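Long-range contacts in methyltransferase-like protein 13 (Homo sapiens, PDB 5WCJ), which methylates translation elongation factor eEF1A at two positions, this C-terminal methyltransferase domain modifying its N-terminus with S-adenosyl-L-methionine as methyl donor: residues A[24-29]-A[196-201]; A[42-47]-A[62-67]; A[120-125]-A[159-164]. All coordinates share one frame; numbering follows the deposited sequence.

Interaction 1 (A[24-29]-A[196-201]); sequences KAMIAG and NEILFC
Ala25, Met26 and Gly29 press against Ile198 and Phe200, and the contact is made without a single hydrogen bond between the two segments. The aliphatic part centres on Ile198. Its CG1 lies 3.8 Å from Ala25 CB, while its terminal CD1 comes to 3.7 Å from Met26 CG. Met26 and Ile198 cross at about a right angle, so the isoleucine branches abut the flank of the methionine rather than its end. Met26 holds CG beside its backbone N (chi1 -65°); the chain runs on extended past CG toward Met122 and Asp124, and a bend at chi3 turns only the terminal methyl CE aside. A small alanine lets the helix come close to the strand, and a branched isoleucine offers enough surface to serve two neighbours in the helix.

The second group is aromatic. Phe200 turns its ring edge to the backbone of Ala25, with CZ 3.4 Å from Ala25 O and the oxygen in the ring plane, so the carbonyl faces the slightly positive C-H rim. Phe200 CE1 also lies 3.5 Å from Gly29 CA, approached obliquely. Glycine suits this spot because a beta carbon there would collide with the ring. Within the strand, Ile198 CG2 sits over one face of the same ring, 3.4 Å above its plane and offset toward the rim.

Helix 24-28 and strand 197-201 run nearly parallel, at 11°, with their axes 8.9 Å apart. Strand 197-202 is itself bonded through its backbone to strands 158-164 and 185-190. The result is a helix laid against one face of the sheet at its antiparallel strand, the reversed strand that marks the seven-stranded, Rossmann-like fold of class I methyltransferases.

Interaction 2 (A[42-47]-A[62-67]); sequences IPLALL and DHFPKS
Lys66 meets Ile42 and Pro43 through CB and CD. Its CB is 3.9 Å from Ile42 O and equally near Pro43 CA. With CG beside the backbone N (chi1 -63°) and the chain extended beyond it, the side chain runs back along the segment opposite, and CD reaches the backbone of Ile42, 4.0 Å from its N. At the tip, NZ is hydrogen-bonded to Glu41 O, just ahead of that segment. Lysine suits this solvent-exposed margin: its methylenes cover the backbone and its charged end hydrogen-bonds a backbone carbonyl.

The backbone of the same residue begins the strand pairing. Lys66 O takes a weak hydrogen bond from Leu44 N at 3.4 Å, and Pro43, whose nitrogen carries no hydrogen, offers its CA-H to the same oxygen. Leu44 and Ser67 then pair as a parallel bridge, Ser67 CA lying 3.4 Å from Leu44 O. This is the start of a beta-alpha-beta unit: strand 44-49 leads into helix 55-63, and the chain returns here to enter strand 67-73 beside the first strand.

Return from helix to strand is made by a type I turn from Phe64 to Ser67. Phe64 O is gripped twice, by Ser67 N and by Ser67 OG, the hydroxyl donating at 2.8 Å in the carbonyl plane. The serine torsion (chi1 63°) places OG between the backbone N and the carbonyl carbon, back over the turn, and a small hydroxyl residue fits so short a reach. The CB of Phe64 points toward segment 42-47, and its ring CD2 stands 4.4 Å from Leu44 CD2, a loose oblique touch. The ring is also packed on Leu39 and Leu40 of helix 36-41.

Interaction 3 (A[120-125]-A[159-164]); sequences VIMFDV and VFILNL. With SAH (S-adenosyl-L-homocysteine), chain F.
The central parallel strand pair of a Rossmann-like sheet, at whose C-terminal end the cofactor product S-adenosyl-L-homocysteine is bound, joins Ile121 and Phe123 to Val159, Ile161 and Asn163. Four nearly straight N-H to O=C bonds join the strands, among them Ile161 N to Ile121 O at 2.8 Å. On one face Val120 and Met122 lie alongside Val159 and Ile161, the methyl Ile161 CD1 resting 3.9 Å from Met122 CE. On the other face the edge of Phe160 stands T-shaped on Phe123, the planes at 83° and Phe160 CE1 3.5 Å above the ring centre. Phe160 reaches there because its CG is anti to the backbone N (chi1 170°). With an alanine in place of Phe123, the edge of Phe160 is likely to lose the face it stands on, and a gap to open there.

Just past the end of strand 120-123, Asp124 OD1 accepts from Asn163 ND2 at 3.2 Å, the bond bent to 143°. His22 and His23 also bind this carboxylate, and Asn196 binds the amide oxygen of Asn163. A water bridges Val125 N and Asn163 O. Val125 CG2 touches adenine C5 at 3.3 Å, a branched apolar residue against a flat base, at the strand-end cofactor pocket characteristic of class I methyltransferases.

Overall arrangement
All three contacts build on one mixed sheet. Interaction 3 is its core, wholly buried and about 4 Å from the chain centre, and combines regular backbone bonding, apolar packing and, at the strand ends, polar groups beside the ligand. Interaction 1, about 7 Å away between centres, is equally buried but purely a packing contact, laying a helix over the sheet; strands 197-202 and 158-164 are bonded neighbours, and Met26 reaches Ile161 and Phe123. Interaction 2, about 16 Å from interaction 3 between centres, is partly at the surface, with one weak backbone bond at the start of strand 44-49 and a lysine chain on the preceding loop. It meets interaction 3 through Leu46 and Leu47, strand 44-49 adjoining strand 118-123.

Interaction 1 (A[24-29]-A[196-201])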
loop_
_atom_site.group_PDB
_atom_site.type_symbol
_atom_site.label_atom_id
_atom_site.label_comp_id
_atom_site.label_asym_id
_atom_site.label_seq_id
_atom_site.Cartn_x
_atom_site.Cartn_y
_atom_site.Cartn_z
ATOM N N LYS A 24 -10.034 1.826 3.758
ATOM C CA LYS A 24 -9.960 3.088 4.512
ATOM C C LYS A 24 -8.854 3.076 5.564
ATOM O O LYS A 24 -8.114 4.046 5.713
ATOM C CB LYS A 24 -11.292 3.371 5.208
ATOM C CG LYS A 24 -12.445 3.689 4.272
ATOM C CD LYS A 24 -13.741 3.770 5.064
ATOM C CE LYS A 24 -14.905 4.232 4.202
ATOM N NZ LYS A 24 -16.196 3.705 4.730
ATOM N N ALA A 25 -8.738 1.972 6.287
ATOM C CA ALA A 25 -7.646 1.797 7.265
ATOM C C ALA A 25 -6.247 1.799 6.641
ATOM O O ALA A 25 -5.318 2.375 7.215
ATOM C CB ALA A 25 -7.864 0.521 8.050
ATOM N N MET A 26 -6.087 1.170 5.466
ATOM C CA MET A 26 -4.770 1.176 4.794
ATOM C C MET A 26 -4.371 2.588 4.338
ATOM O O MET A 26 -3.255 3.022 4.586
ATOM C CB MET A 26 -4.716 0.187 3.633
ATOM C CG MET A 26 -4.845 -1.256 4.100
ATOM S SD MET A 26 -5.025 -2.401 2.738
ATOM C CE MET A 26 -3.322 -2.607 2.297
ATOM N N ILE A 27 -5.316 3.297 3.732
ATOM C CA ILE A 27 -5.123 4.681 3.291
ATOM C C ILE A 27 -4.755 5.572 4.490
ATOM O O ILE A 27 -3.890 6.439 4.385
ATOM C CB ILE A 27 -6.384 5.189 2.530
ATOM C CG1 ILE A 27 -6.527 4.459 1.184
ATOM C CG2 ILE A 27 -6.294 6.683 2.280
ATOM C CD1 ILE A 27 -7.944 4.416 0.642
ATOM N N ALA A 28 -5.343 5.303 5.649
ATOM C CA ALA A 28 -5.032 6.045 6.881
ATOM C C ALA A 28 -3.555 6.013 7.245
ATOM O O ALA A 28 -3.048 6.954 7.855
ATOM C CB ALA A 28 -5.894 5.547 8.039
ATOM N N GLY A 29 -2.841 4.949 6.843
ATOM C CA GLY A 29 -1.426 4.844 7.074
ATOM C C GLY A 29 -0.541 5.891 6.450
ATOM O O GLY A 29 0.604 6.091 6.898
ATOM N N ASN A 196 -9.698 -9.084 9.719
ATOM C CA ASN A 196 -8.514 -8.399 9.148
ATOM C C ASN A 196 -7.900 -7.443 10.126
ATOM O O ASN A 196 -8.624 -6.740 10.857
ATOM C CB ASN A 196 -8.915 -7.570 7.912
ATOM C CG ASN A 196 -9.559 -8.399 6.842
ATOM O OD1 ASN A 196 -10.586 -9.046 7.092
ATOM N ND2 ASN A 196 -8.959 -8.423 5.653
ATOM N N GLU A 197 -6.583 -7.399 10.165
ATOM C CA GLU A 197 -5.936 -6.279 10.786
ATOM C C GLU A 197 -4.905 -5.650 9.858
ATOM O O GLU A 197 -4.334 -6.322 8.998
ATOM C CB GLU A 197 -5.346 -6.654 12.119
ATOM C CG GLU A 197 -4.165 -7.559 12.101
ATOM C CD GLU A 197 -3.843 -8.052 13.508
ATOM O OE1 GLU A 197 -4.747 -8.646 14.171
ATOM O OE2 GLU A 197 -2.691 -7.850 13.937
ATOM N N ILE A 198 -4.692 -4.357 10.034
ATOM C CA ILE A 198 -3.767 -3.622 9.195
ATOM C C ILE A 198 -2.539 -3.356 10.032
ATOM O O ILE A 198 -2.638 -2.853 11.161
ATOM C CB ILE A 198 -4.356 -2.299 8.632
ATOM C CG1 ILE A 198 -5.666 -2.547 7.874
ATOM C CG2 ILE A 198 -3.305 -1.600 7.778
ATOM C CD1 ILE A 198 -5.605 -3.628 6.804
ATOM N N LEU A 199 -1.375 -3.739 9.500
ATOM C CA LEU A 199 -0.126 -3.458 10.119
ATOM C C LEU A 199 0.551 -2.323 9.371
ATOM O O LEU A 199 0.614 -2.318 8.151
ATOM C CB LEU A 199 0.788 -4.670 10.093
ATOM C CG LEU A 199 0.157 -5.997 10.535
ATOM C CD1 LEU A 199 1.218 -7.087 10.493
ATOM C CD2 LEU A 199 -0.436 -5.906 11.900
ATOM N N PHE A 200 1.087 -1.388 10.122
ATOM C CA PHE A 200 1.806 -0.239 9.564
ATOM C C PHE A 200 3.225 -0.334 10.096
ATOM O O PHE A 200 3.463 -0.265 11.331
ATOM C CB PHE A 200 1.188 1.070 10.032
ATOM C CG PHE A 200 -0.289 1.167 9.838
ATOM C CD1 PHE A 200 -0.817 1.657 8.646
ATOM C CD2 PHE A 200 -1.173 0.802 10.867
ATOM C CE1 PHE A 200 -2.184 1.756 8.473
ATOM C CE2 PHE A 200 -2.537 0.901 10.695
ATOM C CZ PHE A 200 -3.045 1.401 9.503
ATOM N N CYS A 201 4.180 -0.530 9.204
ATOM C CA CYS A 201 5.536 -0.889 9.592
ATOM C C CYS A 201 6.518 0.166 9.116
ATOM O O CYS A 201 6.542 0.562 7.935
ATOM C CB CYS A 201 5.944 -2.251 8.998
ATOM S SG CYS A 201 4.691 -3.533 9.250
#

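Interaction 2 (A[42-47]-A[62-67])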
loop_
_atom_site.group_PDB
_atom_site.type_symbol
_atom_site.label_atom_id
_atom_site.label_comp_id
_atom_site.label_asym_id
_atom_site.label_seq_id
_atom_site.Cartn_x
_atom_site.Cartn_y
_atom_site.Cartn_z
ATOM N N ILE A 42 2.785 17.194 -2.633
ATOM C CA ILE A 42 4.109 16.692 -3.014
ATOM C C ILE A 42 4.008 15.278 -3.612
ATOM O O ILE A 42 3.102 14.518 -3.247
ATOM C CB ILE A 42 5.089 16.726 -1.818
ATOM C CG1 ILE A 42 4.612 15.840 -0.653
ATOM C CG2 ILE A 42 5.273 18.166 -1.327
ATOM C CD1 ILE A 42 5.169 14.439 -0.631
ATOM N N PRO A 43 4.915 14.933 -4.547
ATOM C CA PRO A 43 4.857 13.603 -5.142
ATOM C C PRO A 43 5.003 12.476 -4.110
ATOM O O PRO A 43 5.716 12.604 -3.125
ATOM C CB PRO A 43 6.054 13.585 -6.102
ATOM C CG PRO A 43 6.282 15.020 -6.428
ATOM C CD PRO A 43 6.031 15.714 -5.120
ATOM N N LEU A 44 4.316 11.383 -4.379
ATOM C CA LEU A 44 4.285 10.231 -3.489
ATOM C C LEU A 44 4.409 9.032 -4.396
ATOM O O LEU A 44 3.626 8.912 -5.314
ATOM C CB LEU A 44 2.938 10.245 -2.776
ATOM C CG LEU A 44 2.604 9.209 -1.719
ATOM C CD1 LEU A 44 3.522 9.389 -0.535
ATOM C CD2 LEU A 44 1.142 9.360 -1.303
ATOM N N ALA A 45 5.409 8.186 -4.160
ATOM C CA ALA A 45 5.592 6.951 -4.911
ATOM C C ALA A 45 5.028 5.770 -4.094
ATOM O O ALA A 45 5.467 5.537 -2.956
ATOM C CB ALA A 45 7.059 6.749 -5.201
ATOM N N LEU A 46 4.087 5.034 -4.677
ATOM C CA LEU A 46 3.404 3.951 -3.983
ATOM C C LEU A 46 3.398 2.672 -4.811
ATOM O O LEU A 46 3.019 2.680 -5.989
ATOM C CB LEU A 46 1.965 4.363 -3.639
ATOM C CG LEU A 46 0.964 3.225 -3.408
ATOM C CD1 LEU A 46 1.103 2.687 -2.002
ATOM C CD2 LEU A 46 -0.475 3.675 -3.630
ATOM N N LEU A 47 3.784 1.563 -4.170
ATOM C CA LEU A 47 3.727 0.243 -4.766
ATOM C C LEU A 47 2.565 -0.471 -4.076
ATOM O O LEU A 47 2.502 -0.505 -2.842
ATOM C CB LEU A 47 5.027 -0.521 -4.483
ATOM C CG LEU A 47 5.063 -1.995 -4.907
ATOM C CD1 LEU A 47 4.927 -2.143 -6.416
ATOM C CD2 LEU A 47 6.368 -2.594 -4.446
ATOM N N ASP A 62 -7.039 9.051 -7.623
ATOM C CA ASP A 62 -8.071 10.116 -7.734
ATOM C C ASP A 62 -7.972 11.198 -6.668
ATOM O O ASP A 62 -8.312 12.357 -6.936
ATOM C CB ASP A 62 -9.485 9.513 -7.683
ATOM C CG ASP A 62 -9.869 8.763 -8.965
ATOM O OD1 ASP A 62 -9.180 8.887 -10.001
ATOM O OD2 ASP A 62 -10.894 8.058 -8.930
ATOM N N HIS A 63 -7.546 10.845 -5.455
ATOM C CA HIS A 63 -7.504 11.806 -4.351
ATOM C C HIS A 63 -6.131 12.452 -4.138
ATOM O O HIS A 63 -6.044 13.504 -3.506
ATOM C CB HIS A 63 -8.004 11.161 -3.058
ATOM C CG HIS A 63 -9.486 11.012 -3.017
ATOM N ND1 HIS A 63 -10.150 9.983 -3.656
ATOM C CD2 HIS A 63 -10.442 11.803 -2.474
ATOM C CE1 HIS A 63 -11.452 10.130 -3.478
ATOM N NE2 HIS A 63 -11.653 11.222 -2.759
ATOM N N PHE A 64 -5.075 11.811 -4.634
ATOM C CA PHE A 64 -3.727 12.338 -4.528
ATOM C C PHE A 64 -3.198 12.608 -5.943
ATOM O O PHE A 64 -2.538 11.754 -6.549
ATOM C CB PHE A 64 -2.823 11.351 -3.760
ATOM C CG PHE A 64 -3.238 11.124 -2.327
ATOM C CD1 PHE A 64 -4.306 10.295 -2.018
ATOM C CD2 PHE A 64 -2.544 11.720 -1.281
ATOM C CE1 PHE A 64 -4.689 10.077 -0.709
ATOM C CE2 PHE A 64 -2.914 11.496 0.039
ATOM C CZ PHE A 64 -4.002 10.689 0.328
ATOM N N PRO A 65 -3.454 13.816 -6.483
ATOM C CA PRO A 65 -3.100 14.079 -7.890
ATOM C C PRO A 65 -1.602 13.987 -8.253
ATOM O O PRO A 65 -1.264 13.826 -9.423
ATOM C CB PRO A 65 -3.667 15.497 -8.140
ATOM C CG PRO A 65 -3.789 16.104 -6.796
ATOM C CD PRO A 65 -4.122 14.982 -5.855
ATOM N N LYS A 66 -0.716 14.034 -7.270
ATOM C CA LYS A 66 0.707 13.832 -7.516
ATOM C C LYS A 66 1.223 12.435 -7.117
ATOM O O LYS A 66 2.424 12.225 -7.084
ATOM C CB LYS A 66 1.515 14.898 -6.778
ATOM C CG LYS A 66 1.208 16.299 -7.282
ATOM C CD LYS A 66 2.078 17.300 -6.534
ATOM C CE LYS A 66 1.744 18.726 -6.916
ATOM N NZ LYS A 66 2.807 19.638 -6.449
ATOM N N SER A 67 0.328 11.492 -6.832
ATOM C CA SER A 67 0.760 10.115 -6.566
ATOM C C SER A 67 1.169 9.431 -7.870
ATOM O O SER A 67 0.605 9.696 -8.940
ATOM C CB SER A 67 -0.338 9.313 -5.850
ATOM O OG SER A 67 -1.503 9.185 -6.652
#

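Interaction 3 (A[120-125]-A[159-164])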
loop_
_atom_site.group_PDB
_atom_site.type_symbol
_atom_site.label_atom_id
_atom_site.label_comp_id
_atom_site.label_asym_id
_atom_site.label_seq_id
_atom_site.Cartn_x
_atom_site.Cartn_y
_atom_site.Cartn_z
ATOM N N VAL A 120 5.626 4.429 0.014
ATOM C CA VAL A 120 4.636 3.576 0.617
ATOM C C VAL A 120 4.596 2.268 -0.161
ATOM O O VAL A 120 4.539 2.270 -1.377
ATOM C CB VAL A 120 3.215 4.202 0.578
ATOM C CG1 VAL A 120 2.196 3.270 1.234
ATOM C CG2 VAL A 120 3.174 5.562 1.242
ATOM N N ILE A 121 4.578 1.157 0.557
ATOM C CA ILE A 121 4.353 -0.141 -0.040
ATOM C C ILE A 121 3.151 -0.768 0.660
ATOM O O ILE A 121 3.152 -0.911 1.882
ATOM C CB ILE A 121 5.599 -1.054 0.058
ATOM C CG1 ILE A 121 6.794 -0.444 -0.696
ATOM C CG2 ILE A 121 5.291 -2.445 -0.451
ATOM C CD1 ILE A 121 8.088 -1.204 -0.467
ATOM N N MET A 122 2.142 -1.142 -0.120
ATOM C CA MET A 122 0.924 -1.755 0.409
ATOM C C MET A 122 0.806 -3.178 -0.078
ATOM O O MET A 122 0.876 -3.423 -1.299
ATOM C CB MET A 122 -0.316 -0.956 -0.011
ATOM C CG MET A 122 -0.439 0.405 0.631
ATOM S SD MET A 122 -1.989 1.203 0.103
ATOM C CE MET A 122 -1.937 2.688 1.091
ATOM N N PHE A 123 0.566 -4.106 0.859
ATOM C CA PHE A 123 0.210 -5.491 0.513
ATOM C C PHE A 123 -1.253 -5.702 0.804
ATOM O O PHE A 123 -1.664 -5.666 1.973
ATOM C CB PHE A 123 1.030 -6.495 1.330
ATOM C CG PHE A 123 2.474 -6.656 0.903
ATOM C CD1 PHE A 123 3.052 -5.902 -0.115
ATOM C CD2 PHE A 123 3.281 -7.586 1.568
ATOM C CE1 PHE A 123 4.363 -6.072 -0.472
ATOM C CE2 PHE A 123 4.601 -7.753 1.194
ATOM C CZ PHE A 123 5.142 -6.978 0.207
ATOM N N ASP A 124 -2.026 -5.929 -0.264
ATOM C CA ASP A 124 -3.447 -6.252 -0.202
ATOM C C ASP A 124 -3.626 -7.537 -0.979
ATOM O O ASP A 124 -4.403 -7.611 -1.935
ATOM C CB ASP A 124 -4.253 -5.090 -0.825
ATOM C CG ASP A 124 -5.741 -5.136 -0.534
ATOM O OD1 ASP A 124 -6.149 -5.785 0.444
ATOM O OD2 ASP A 124 -6.514 -4.482 -1.316
ATOM N N VAL A 125 -2.840 -8.537 -0.608
ATOM C CA VAL A 125 -2.733 -9.759 -1.395
ATOM C C VAL A 125 -3.437 -10.906 -0.677
ATOM O O VAL A 125 -3.265 -11.086 0.528
ATOM C CB VAL A 125 -1.280 -10.041 -1.817
ATOM C CG1 VAL A 125 -0.307 -9.902 -0.679
ATOM C CG2 VAL A 125 -1.144 -11.400 -2.480
ATOM N N VAL A 159 6.501 3.945 4.711
ATOM C CA VAL A 159 5.627 3.088 5.466
ATOM C C VAL A 159 5.298 1.847 4.634
ATOM O O VAL A 159 5.018 1.957 3.440
ATOM C CB VAL A 159 4.365 3.826 5.975
ATOM C CG1 VAL A 159 3.508 4.347 4.839
ATOM C CG2 VAL A 159 3.565 2.918 6.913
ATOM N N PHE A 160 5.351 0.688 5.287
ATOM C CA PHE A 160 4.962 -0.593 4.694
ATOM C C PHE A 160 3.649 -0.996 5.378
ATOM O O PHE A 160 3.611 -1.080 6.602
ATOM C CB PHE A 160 6.095 -1.594 4.966
ATOM C CG PHE A 160 5.786 -3.013 4.636
ATOM C CD1 PHE A 160 5.168 -3.372 3.452
ATOM C CD2 PHE A 160 6.221 -4.015 5.493
ATOM C CE1 PHE A 160 4.896 -4.712 3.157
ATOM C CE2 PHE A 160 5.970 -5.351 5.213
ATOM C CZ PHE A 160 5.317 -5.707 4.031
ATOM N N ILE A 161 2.585 -1.169 4.596
ATOM C CA ILE A 161 1.234 -1.348 5.107
ATOM C C ILE A 161 0.753 -2.692 4.624
ATOM O O ILE A 161 0.753 -2.940 3.404
ATOM C CB ILE A 161 0.298 -0.232 4.631
ATOM C CG1 ILE A 161 0.889 1.152 4.983
ATOM C CG2 ILE A 161 -1.113 -0.460 5.150
ATOM C CD1 ILE A 161 0.123 2.338 4.422
ATOM N N LEU A 162 0.309 -3.535 5.556
ATOM C CA LEU A 162 -0.054 -4.912 5.266
ATOM C C LEU A 162 -1.475 -5.216 5.753
ATOM O O LEU A 162 -1.777 -4.937 6.906
ATOM C CB LEU A 162 0.925 -5.807 6.038
ATOM C CG LEU A 162 0.732 -7.312 6.040
ATOM C CD1 LEU A 162 1.017 -7.843 4.644
ATOM C CD2 LEU A 162 1.636 -7.954 7.068
ATOM N N ASN A 163 -2.290 -5.813 4.894
ATOM C CA ASN A 163 -3.589 -6.354 5.258
ATOM C C ASN A 163 -3.313 -7.796 5.673
ATOM O O ASN A 163 -2.869 -8.588 4.841
ATOM C CB ASN A 163 -4.529 -6.289 4.067
ATOM C CG ASN A 163 -5.884 -6.942 4.324
ATOM O OD1 ASN A 163 -6.318 -7.065 5.454
ATOM N ND2 ASN A 163 -6.567 -7.349 3.238
ATOM N N LEU A 164 -3.581 -8.136 6.944
ATOM C CA LEU A 164 -3.305 -9.486 7.511
ATOM C C LEU A 164 -4.577 -10.175 8.006
ATOM O O LEU A 164 -5.352 -9.593 8.777
ATOM C CB LEU A 164 -2.335 -9.366 8.670
ATOM C CG LEU A 164 -1.924 -10.620 9.471
ATOM C CD1 LEU A 164 -1.014 -11.477 8.606
ATOM C CD2 LEU A 164 -1.196 -10.201 10.729
HETATM C CG SAH F . -7.824 -7.584 -2.658
HETATM S SD SAH F . -8.082 -9.097 -3.626
HETATM C "C5'" SAH F . -6.478 -9.934 -3.537
HETATM C "C4'" SAH F . -5.725 -9.673 -4.826
HETATM O "O4'" SAH F . -4.393 -10.229 -4.703
HETATM C "C3'" SAH F . -6.366 -10.346 -6.055
HETATM O "O3'" SAH F . -6.441 -9.417 -7.131
HETATM C "C2'" SAH F . -5.387 -11.483 -6.371
HETATM O "O2'" SAH F . -5.289 -11.864 -7.739
HETATM C "C1'" SAH F . -4.085 -10.820 -5.944
HETATM N N9 SAH F . -2.962 -11.729 -5.731
HETATM C C8 SAH F . -2.996 -12.973 -5.153
HETATM N N7 SAH F . -1.818 -13.533 -5.020
HETATM C C5 SAH F . -0.948 -12.593 -5.546
HETATM C C6 SAH F . 0.449 -12.567 -5.684
HETATM N N6 SAH F . 1.264 -13.571 -5.268
HETATM N N1 SAH F . 1.002 -11.483 -6.264
HETATM C C2 SAH F . 0.202 -10.489 -6.685
HETATM N N3 SAH F . -1.128 -10.392 -6.590
HETATM C C4 SAH F . -1.645 -11.480 -6.001
HETATM O O HOH W 1 -2.207 -8.966 2.131
#